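Long-range contacts in type IV pilus secretin PilQ family protein (Vibrio cholerae, PDB 6W6M), which probably forms the outer-membrane channel through which the type IV competence pilus passes during natural DNA uptake: residues N334-G339 and A411-S416; P472-V477 and V512-T517; V518-I523 and L560-T565. All coordinates share one frame; numbering follows the deposited sequence.

Contact 1. Residues N334-G339 and A411-S416; sequences NLEELG and ALQNES
N414 carries its CG between its own backbone N and carbonyl carbon (chi1 71°), whereas L335 across from it holds CG anti to its N (chi1 -172°). These two torsions bring OD1 of N414 alongside the leucine, 3.7 Å from CD2 of L335, an amide oxygen against aliphatic carbon. On the other face, E336 and Q413 both run out extended, side by side. Their carboxylate and amide planes are only 6° apart and stacked, with CD of E336 4.2 Å from CD of Q413; the contact is flat against flat rather than a bond. N334 and E415 form the next pair on that face, also pointing the same way but with their planes nearly perpendicular. At the far end the touch is apolar, CD2 of L338 reaching to 3.8 Å from CB of A411.

The backbone supplies the register. The strands run antiparallel, and L335 with N414 and E337 with L412 are the hydrogen-bonded pairs. L335 N reaches N414 O at 3.0 Å, and E337 N reaches L412 O at 2.9 Å; both bonds are returned. Strand 320-347 is also bonded to strand 549-568, for example N334 with M555, while Q413, N414 and E415 pair with an antiparallel strand of a neighbouring subunit. The sheet therefore continues from chain to chain, as expected for the wall of a secretin barrel.

E337 is buried beside L412, and its carboxylate receives weak hydrogen bonds from S384, S386 and the backbone of T385, which may help it keep its charge. Because every hydrogen bond between 334-339 and 411-416 is main-chain to main-chain, the chemistry implies that the backbone fixes the register, while the polar side chains of N334, E336, Q413 and E415 lie together on one face, at least partly open to solvent.

Contact 2. Residues P472-V477 and V512-T517; sequences PDNRLV and VNNGET
L476 and V512 form the close part of this contact and are joined by the two hydrogen bonds of an antiparallel pair. L476 N reaches V512 O at 2.9 Å, and V512 N answers to L476 O at 2.9 Å. Both side chains are buried on one face, where CB of L476 lies 4.3 Å from CG1 of V512. The leucine also crosses N514 obliquely, placing CD2 of L476 3.7 Å from OD1 of N514. Strand 549-568 packs against this face: V512 rests on P566, and N514 on K567 and V568.

This is the open end of the beta hairpin made by strands 475-493 and 496-513, within the four-stranded sheet that in secretins probably builds the inner, gate layer of the barrel. Residues 472-474 link the hairpin back to strand 456-471 through an inverse gamma turn centred on D473.

Towards solvent the geometry slackens. N474 and N514 meet as two amides crossing with their planes 58° apart, and the nearest approach of their side chains is ND2 of N474 to CB of N514 at 3.6 Å. R475, extended from CG to NE, lies alongside N513 with guanidinium and amide planes 15° apart, yet the bond from R475 NE to N513 OD1 is weak, 3.4 Å long and bent to 137°. The amide of N513 is anchored from its other end, where ND2 donates to OE2 of E516, a partner tilted from the amide plane. On the far side of the arginine, NH2 of R475 lies 3.7 Å from OD2 of D473, a long salt bridge of charges alone, the oxygen being well out of the guanidinium plane. In this same turn, P472 and D473 pack on N260 and F261 of a neighbouring subunit.

Contact 3. Residues V518-I523 and L560-T565; sequences VVLGGI and LLIFVT
F563 brings the one aromatic ring, and V519 and the backbone oxygen of V518 both approach it obliquely. CB of V519 lies 4.3 Å from CD2 of F563, and V518 O is 4.1 Å from that same CD2. On the neighbouring strand 320-347, R326 also touches the phenylalanine, and on the same face of the sheet V519 and L561 pack on R425 of a neighbouring subunit.

The strands run antiparallel at 148°, and the pairing is interrupted by a beta bulge. L520 and G521 together face I562: L520 N donates to I562 O at 2.9 Å, while I562 N is bonded to G521 O at 3.0 Å. The backbone of L520 leaves the extended region here (psi -39°). Beyond it, I523 and L560 exchange two bonds.

The opposite face is aliphatic. Across from it stand V512, V510 and I506 of strand 496-513, probably the place where the outer wall and inner gate layer meet, as in other secretins. With CG1 between its backbone N and carbonyl carbon (chi1 63°), V564 presents that methyl to two partners, CG2 of V518 at 3.7 Å and CG of L520 at 3.8 Å. L520 also crosses I562, CD1 to CG2 at 4.0 Å.

Overall arrangement
Along the chain the contacts come in series: contact 1 closes before contact 2 opens, and contact 2 before contact 3. Contacts 1 and 3 belong to one antiparallel sheet, in which strands 320-347 and 549-568 are neighbours, but their centres are about 34 Å apart. Contact 2 belongs to the separate four-stranded sheet, about 50 Å from contact 1 between centres and about 17 Å from contact 3. There the two sheets meet: V512 CG2 lies 3.5 Å from V518 CG1, and T517 OG1 probably bonds to V564 O. Contacts 1 and 3 extend into strands of neighbouring subunits, consistent with a continuous 14-subunit barrel whose inner layer joins the outer near contacts 2 and 3.

Contact 1. Residues N334-G339 and A411-S416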
loop_
_atom_site.group_PDB
_atom_site.type_symbol
_atom_site.label_atom_id
_atom_site.label_comp_id
_atom_site.label_asym_id
_atom_site.label_seq_id
_atom_site.Cartn_x
_atom_site.Cartn_y
_atom_site.Cartn_z
ATOM N N ASN A 334 -53.601 -18.482 28.634
ATOM C CA ASN A 334 -54.984 -18.082 28.869
ATOM C C ASN A 334 -55.133 -16.571 28.772
ATOM O O ASN A 334 -54.241 -15.824 29.172
ATOM C CB ASN A 334 -55.469 -18.530 30.240
ATOM C CG ASN A 334 -55.666 -20.017 30.325
ATOM O OD1 ASN A 334 -55.856 -20.684 29.315
ATOM N ND2 ASN A 334 -55.608 -20.554 31.535
ATOM N N LEU A 335 -56.290 -16.125 28.286
ATOM C CA LEU A 335 -56.544 -14.692 28.119
ATOM C C LEU A 335 -58.027 -14.408 28.300
ATOM O O LEU A 335 -58.857 -15.224 27.889
ATOM C CB LEU A 335 -56.072 -14.238 26.748
ATOM C CG LEU A 335 -56.071 -12.752 26.433
ATOM C CD1 LEU A 335 -54.940 -12.428 25.516
ATOM C CD2 LEU A 335 -57.365 -12.382 25.780
ATOM N N GLU A 336 -58.363 -13.256 28.898
ATOM C CA GLU A 336 -59.751 -12.840 29.071
ATOM C C GLU A 336 -59.887 -11.321 29.124
ATOM O O GLU A 336 -59.114 -10.638 29.799
ATOM C CB GLU A 336 -60.328 -13.440 30.328
ATOM C CG GLU A 336 -61.771 -13.120 30.544
ATOM C CD GLU A 336 -62.309 -13.778 31.781
ATOM O OE1 GLU A 336 -61.519 -14.451 32.475
ATOM O OE2 GLU A 336 -63.514 -13.626 32.066
ATOM N N GLU A 337 -60.899 -10.800 28.435
ATOM C CA GLU A 337 -61.141 -9.360 28.390
ATOM C C GLU A 337 -62.628 -8.991 28.391
ATOM O O GLU A 337 -63.432 -9.615 27.708
ATOM C CB GLU A 337 -60.459 -8.762 27.162
ATOM C CG GLU A 337 -60.416 -7.246 27.151
ATOM C CD GLU A 337 -59.723 -6.697 25.922
ATOM O OE1 GLU A 337 -59.564 -7.455 24.943
ATOM O OE2 GLU A 337 -59.338 -5.509 25.932
ATOM N N LEU A 338 -62.977 -7.965 29.162
ATOM C CA LEU A 338 -64.347 -7.469 29.273
ATOM C C LEU A 338 -64.404 -5.963 29.034
ATOM O O LEU A 338 -63.578 -5.218 29.553
ATOM C CB LEU A 338 -64.930 -7.762 30.655
ATOM C CG LEU A 338 -65.165 -9.193 31.125
ATOM C CD1 LEU A 338 -65.603 -9.210 32.557
ATOM C CD2 LEU A 338 -66.171 -9.914 30.277
ATOM N N GLY A 339 -65.401 -5.497 28.286
ATOM C CA GLY A 339 -65.477 -4.079 27.981
ATOM C C GLY A 339 -66.896 -3.599 27.792
ATOM O O GLY A 339 -67.799 -4.385 27.494
ATOM N N ALA A 411 -66.916 -8.992 25.078
ATOM C CA ALA A 411 -66.158 -9.954 25.862
ATOM C C ALA A 411 -65.288 -10.804 24.950
ATOM O O ALA A 411 -65.490 -10.857 23.735
ATOM C CB ALA A 411 -67.086 -10.838 26.685
ATOM N N LEU A 412 -64.303 -11.469 25.559
ATOM C CA LEU A 412 -63.472 -12.446 24.864
ATOM C C LEU A 412 -62.765 -13.322 25.883
ATOM O O LEU A 412 -62.421 -12.854 26.966
ATOM C CB LEU A 412 -62.437 -11.768 23.964
ATOM C CG LEU A 412 -61.453 -12.676 23.231
ATOM C CD1 LEU A 412 -62.182 -13.578 22.273
ATOM C CD2 LEU A 412 -60.435 -11.852 22.495
ATOM N N GLN A 413 -62.560 -14.604 25.566
ATOM C CA GLN A 413 -61.835 -15.526 26.440
ATOM C C GLN A 413 -61.218 -16.693 25.660
ATOM O O GLN A 413 -61.954 -17.532 25.152
ATOM C CB GLN A 413 -62.763 -16.082 27.516
ATOM C CG GLN A 413 -62.045 -16.935 28.547
ATOM C CD GLN A 413 -62.941 -17.338 29.696
ATOM O OE1 GLN A 413 -64.088 -16.908 29.782
ATOM N NE2 GLN A 413 -62.421 -18.172 30.588
ATOM N N ASN A 414 -59.888 -16.774 25.559
ATOM C CA ASN A 414 -59.316 -17.894 24.823
ATOM C C ASN A 414 -58.190 -18.555 25.599
ATOM O O ASN A 414 -57.796 -18.101 26.674
ATOM C CB ASN A 414 -58.837 -17.489 23.431
ATOM C CG ASN A 414 -57.628 -16.633 23.458
ATOM O OD1 ASN A 414 -57.439 -15.842 24.369
ATOM N ND2 ASN A 414 -56.795 -16.768 22.442
ATOM N N GLU A 415 -57.688 -19.645 25.034
ATOM C CA GLU A 415 -56.897 -20.625 25.756
ATOM C C GLU A 415 -56.147 -21.507 24.769
ATOM O O GLU A 415 -56.651 -21.808 23.689
ATOM C CB GLU A 415 -57.811 -21.446 26.646
ATOM C CG GLU A 415 -57.374 -22.844 26.894
ATOM C CD GLU A 415 -58.354 -23.587 27.762
ATOM O OE1 GLU A 415 -59.568 -23.346 27.617
ATOM O OE2 GLU A 415 -57.913 -24.404 28.599
ATOM N N SER A 416 -54.938 -21.928 25.137
ATOM C CA SER A 416 -54.101 -22.631 24.173
ATOM C C SER A 416 -53.107 -23.555 24.863
ATOM O O SER A 416 -52.712 -23.307 26.002
ATOM C CB SER A 416 -53.358 -21.634 23.289
ATOM O OG SER A 416 -52.508 -22.298 22.380
#

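Contact 2. Residues P472-V477 and V512-T517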
loop_
_atom_site.group_PDB
_atom_site.type_symbol
_atom_site.label_atom_id
_atom_site.label_comp_id
_atom_site.label_asym_id
_atom_site.label_seq_id
_atom_site.Cartn_x
_atom_site.Cartn_y
_atom_site.Cartn_z
ATOM N N PRO A 472 -13.981 -48.123 33.603
ATOM C CA PRO A 472 -14.055 -49.522 34.071
ATOM C C PRO A 472 -15.354 -49.899 34.761
ATOM O O PRO A 472 -15.898 -50.974 34.486
ATOM C CB PRO A 472 -12.863 -49.626 35.026
ATOM C CG PRO A 472 -11.950 -48.578 34.606
ATOM C CD PRO A 472 -12.804 -47.447 34.171
ATOM N N ASP A 473 -15.865 -49.065 35.662
ATOM C CA ASP A 473 -17.018 -49.485 36.445
ATOM C C ASP A 473 -18.350 -49.185 35.768
ATOM O O ASP A 473 -19.261 -48.654 36.411
ATOM C CB ASP A 473 -16.979 -48.825 37.820
ATOM C CG ASP A 473 -17.027 -47.328 37.739
ATOM O OD1 ASP A 473 -17.014 -46.810 36.611
ATOM O OD2 ASP A 473 -17.074 -46.669 38.797
ATOM N N ASN A 474 -18.485 -49.547 34.492
ATOM C CA ASN A 474 -19.759 -49.513 33.773
ATOM C C ASN A 474 -20.360 -48.103 33.748
ATOM O O ASN A 474 -21.477 -47.868 34.206
ATOM C CB ASN A 474 -20.736 -50.514 34.396
ATOM C CG ASN A 474 -21.613 -51.194 33.374
ATOM O OD1 ASN A 474 -21.152 -51.610 32.317
ATOM N ND2 ASN A 474 -22.892 -51.305 33.684
ATOM N N ARG A 475 -19.605 -47.160 33.190
ATOM C CA ARG A 475 -19.999 -45.758 33.196
ATOM C C ARG A 475 -19.418 -45.049 31.985
ATOM O O ARG A 475 -18.430 -45.499 31.407
ATOM C CB ARG A 475 -19.523 -45.051 34.459
ATOM C CG ARG A 475 -20.339 -45.307 35.689
ATOM C CD ARG A 475 -19.657 -44.652 36.853
ATOM N NE ARG A 475 -20.441 -44.700 38.071
ATOM C CZ ARG A 475 -20.050 -44.146 39.210
ATOM N NH1 ARG A 475 -20.816 -44.224 40.288
ATOM N NH2 ARG A 475 -18.890 -43.511 39.265
ATOM N N LEU A 476 -20.026 -43.924 31.619
ATOM C CA LEU A 476 -19.600 -43.121 30.486
ATOM C C LEU A 476 -19.330 -41.688 30.918
ATOM O O LEU A 476 -20.029 -41.140 31.772
ATOM C CB LEU A 476 -20.663 -43.101 29.385
ATOM C CG LEU A 476 -20.925 -44.240 28.403
ATOM C CD1 LEU A 476 -19.672 -44.606 27.676
ATOM C CD2 LEU A 476 -21.540 -45.439 29.070
ATOM N N VAL A 477 -18.321 -41.081 30.308
ATOM C CA VAL A 477 -18.068 -39.649 30.410
ATOM C C VAL A 477 -18.377 -39.076 29.035
ATOM O O VAL A 477 -17.764 -39.472 28.042
ATOM C CB VAL A 477 -16.630 -39.329 30.833
ATOM C CG1 VAL A 477 -16.400 -37.841 30.800
ATOM C CG2 VAL A 477 -16.340 -39.872 32.202
ATOM N N VAL A 512 -22.369 -40.578 33.452
ATOM C CA VAL A 512 -23.664 -41.245 33.533
ATOM C C VAL A 512 -23.485 -42.757 33.446
ATOM O O VAL A 512 -22.609 -43.256 32.738
ATOM C CB VAL A 512 -24.608 -40.701 32.430
ATOM C CG1 VAL A 512 -24.061 -41.010 31.066
ATOM C CG2 VAL A 512 -26.011 -41.241 32.556
ATOM N N ASN A 513 -24.317 -43.491 34.186
ATOM C CA ASN A 513 -24.260 -44.947 34.183
ATOM C C ASN A 513 -24.617 -45.494 32.804
ATOM O O ASN A 513 -25.109 -44.781 31.933
ATOM C CB ASN A 513 -25.195 -45.529 35.234
ATOM C CG ASN A 513 -24.786 -45.182 36.639
ATOM O OD1 ASN A 513 -23.633 -44.863 36.906
ATOM N ND2 ASN A 513 -25.735 -45.254 37.557
ATOM N N ASN A 514 -24.400 -46.797 32.616
ATOM C CA ASN A 514 -24.403 -47.364 31.273
ATOM C C ASN A 514 -25.725 -47.179 30.544
ATOM O O ASN A 514 -25.741 -46.574 29.471
ATOM C CB ASN A 514 -24.057 -48.849 31.310
ATOM C CG ASN A 514 -23.762 -49.418 29.933
ATOM O OD1 ASN A 514 -23.266 -48.728 29.057
ATOM N ND2 ASN A 514 -24.072 -50.682 29.743
ATOM N N GLY A 515 -26.833 -47.661 31.085
ATOM C CA GLY A 515 -28.045 -47.657 30.290
ATOM C C GLY A 515 -29.230 -46.903 30.856
ATOM O O GLY A 515 -30.365 -47.357 30.708
ATOM N N GLU A 516 -29.005 -45.760 31.498
ATOM C CA GLU A 516 -30.095 -44.978 32.060
ATOM C C GLU A 516 -30.018 -43.520 31.634
ATOM O O GLU A 516 -29.042 -43.086 31.021
ATOM C CB GLU A 516 -30.120 -45.069 33.574
ATOM C CG GLU A 516 -28.919 -44.519 34.271
ATOM C CD GLU A 516 -28.998 -44.773 35.756
ATOM O OE1 GLU A 516 -30.110 -45.053 36.245
ATOM O OE2 GLU A 516 -27.961 -44.684 36.440
ATOM N N THR A 517 -31.074 -42.776 31.955
ATOM C CA THR A 517 -31.232 -41.403 31.510
ATOM C C THR A 517 -30.909 -40.417 32.627
ATOM O O THR A 517 -31.122 -40.685 33.809
ATOM C CB THR A 517 -32.656 -41.148 31.021
ATOM O OG1 THR A 517 -32.719 -39.864 30.401
ATOM C CG2 THR A 517 -33.635 -41.174 32.161
#

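Contact 3. Residues V518-I523 and L560-T565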
loop_
_atom_site.group_PDB
_atom_site.type_symbol
_atom_site.label_atom_id
_atom_site.label_comp_id
_atom_site.label_asym_id
_atom_site.label_seq_id
_atom_site.Cartn_x
_atom_site.Cartn_y
_atom_site.Cartn_z
ATOM N N VAL A 518 -30.396 -39.257 32.232
ATOM C CA VAL A 518 -30.199 -38.127 33.130
ATOM C C VAL A 518 -30.766 -36.896 32.446
ATOM O O VAL A 518 -30.812 -36.837 31.216
ATOM C CB VAL A 518 -28.717 -37.905 33.496
ATOM C CG1 VAL A 518 -28.185 -39.074 34.263
ATOM C CG2 VAL A 518 -27.886 -37.668 32.273
ATOM N N VAL A 519 -31.222 -35.929 33.230
ATOM C CA VAL A 519 -31.645 -34.650 32.675
ATOM C C VAL A 519 -30.474 -33.678 32.738
ATOM O O VAL A 519 -29.887 -33.460 33.798
ATOM C CB VAL A 519 -32.889 -34.107 33.397
ATOM C CG1 VAL A 519 -32.597 -33.831 34.842
ATOM C CG2 VAL A 519 -33.449 -32.882 32.697
ATOM N N LEU A 520 -30.104 -33.127 31.585
ATOM C CA LEU A 520 -28.944 -32.252 31.500
ATOM C C LEU A 520 -29.282 -30.844 31.955
ATOM O O LEU A 520 -28.463 -30.174 32.581
ATOM C CB LEU A 520 -28.409 -32.218 30.071
ATOM C CG LEU A 520 -27.835 -33.491 29.472
ATOM C CD1 LEU A 520 -27.509 -33.264 28.020
ATOM C CD2 LEU A 520 -26.607 -33.898 30.230
ATOM N N GLY A 521 -30.464 -30.360 31.601
ATOM C CA GLY A 521 -30.891 -29.040 31.996
ATOM C C GLY A 521 -32.302 -28.774 31.532
ATOM O O GLY A 521 -32.934 -29.598 30.866
ATOM N N GLY A 522 -32.789 -27.598 31.894
ATOM C CA GLY A 522 -34.115 -27.182 31.493
ATOM C C GLY A 522 -34.315 -25.724 31.811
ATOM O O GLY A 522 -33.498 -25.096 32.479
ATOM N N ILE A 523 -35.420 -25.192 31.310
ATOM C CA ILE A 523 -35.805 -23.811 31.586
ATOM C C ILE A 523 -37.293 -23.780 31.885
ATOM O O ILE A 523 -38.087 -24.406 31.182
ATOM C CB ILE A 523 -35.459 -22.856 30.425
ATOM C CG1 ILE A 523 -33.953 -22.744 30.245
ATOM C CG2 ILE A 523 -36.013 -21.475 30.684
ATOM C CD1 ILE A 523 -33.534 -22.054 28.997
ATOM N N LEU A 560 -39.143 -26.373 29.334
ATOM C CA LEU A 560 -38.235 -27.080 28.397
ATOM C C LEU A 560 -37.327 -28.015 29.200
ATOM O O LEU A 560 -36.876 -27.614 30.285
ATOM C CB LEU A 560 -37.413 -26.043 27.628
ATOM C CG LEU A 560 -36.081 -26.543 27.072
ATOM C CD1 LEU A 560 -36.267 -27.161 25.697
ATOM C CD2 LEU A 560 -35.061 -25.419 27.016
ATOM N N LEU A 561 -37.099 -29.221 28.681
ATOM C CA LEU A 561 -36.239 -30.214 29.321
ATOM C C LEU A 561 -35.381 -30.929 28.290
ATOM O O LEU A 561 -35.816 -31.160 27.158
ATOM C CB LEU A 561 -37.052 -31.255 30.092
ATOM C CG LEU A 561 -37.856 -30.785 31.300
ATOM C CD1 LEU A 561 -38.691 -31.907 31.828
ATOM C CD2 LEU A 561 -36.945 -30.278 32.385
ATOM N N ILE A 562 -34.162 -31.303 28.689
ATOM C CA ILE A 562 -33.253 -32.049 27.820
ATOM C C ILE A 562 -32.750 -33.293 28.545
ATOM O O ILE A 562 -32.219 -33.195 29.652
ATOM C CB ILE A 562 -32.075 -31.173 27.358
ATOM C CG1 ILE A 562 -32.581 -30.047 26.456
ATOM C CG2 ILE A 562 -31.061 -32.004 26.617
ATOM C CD1 ILE A 562 -31.579 -28.991 26.157
ATOM N N PHE A 563 -32.921 -34.460 27.925
ATOM C CA PHE A 563 -32.486 -35.749 28.450
ATOM C C PHE A 563 -31.413 -36.357 27.557
ATOM O O PHE A 563 -31.330 -36.056 26.368
ATOM C CB PHE A 563 -33.631 -36.766 28.536
ATOM C CG PHE A 563 -34.799 -36.320 29.340
ATOM C CD1 PHE A 563 -35.813 -35.590 28.763
ATOM C CD2 PHE A 563 -34.911 -36.668 30.663
ATOM C CE1 PHE A 563 -36.897 -35.191 29.497
ATOM C CE2 PHE A 563 -35.994 -36.269 31.400
ATOM C CZ PHE A 563 -36.988 -35.530 30.813
ATOM N N VAL A 564 -30.627 -37.272 28.125
ATOM C CA VAL A 564 -29.665 -38.049 27.354
ATOM C C VAL A 564 -29.558 -39.436 27.963
ATOM O O VAL A 564 -29.696 -39.613 29.173
ATOM C CB VAL A 564 -28.285 -37.355 27.278
ATOM C CG1 VAL A 564 -27.660 -37.216 28.634
ATOM C CG2 VAL A 564 -27.368 -38.116 26.370
ATOM N N THR A 565 -29.334 -40.433 27.109
ATOM C CA THR A 565 -29.164 -41.813 27.555
ATOM C C THR A 565 -28.196 -42.578 26.659
ATOM O O THR A 565 -28.485 -42.808 25.483
ATOM C CB THR A 565 -30.513 -42.533 27.624
ATOM O OG1 THR A 565 -30.308 -43.928 27.852
ATOM C CG2 THR A 565 -31.296 -42.346 26.362
#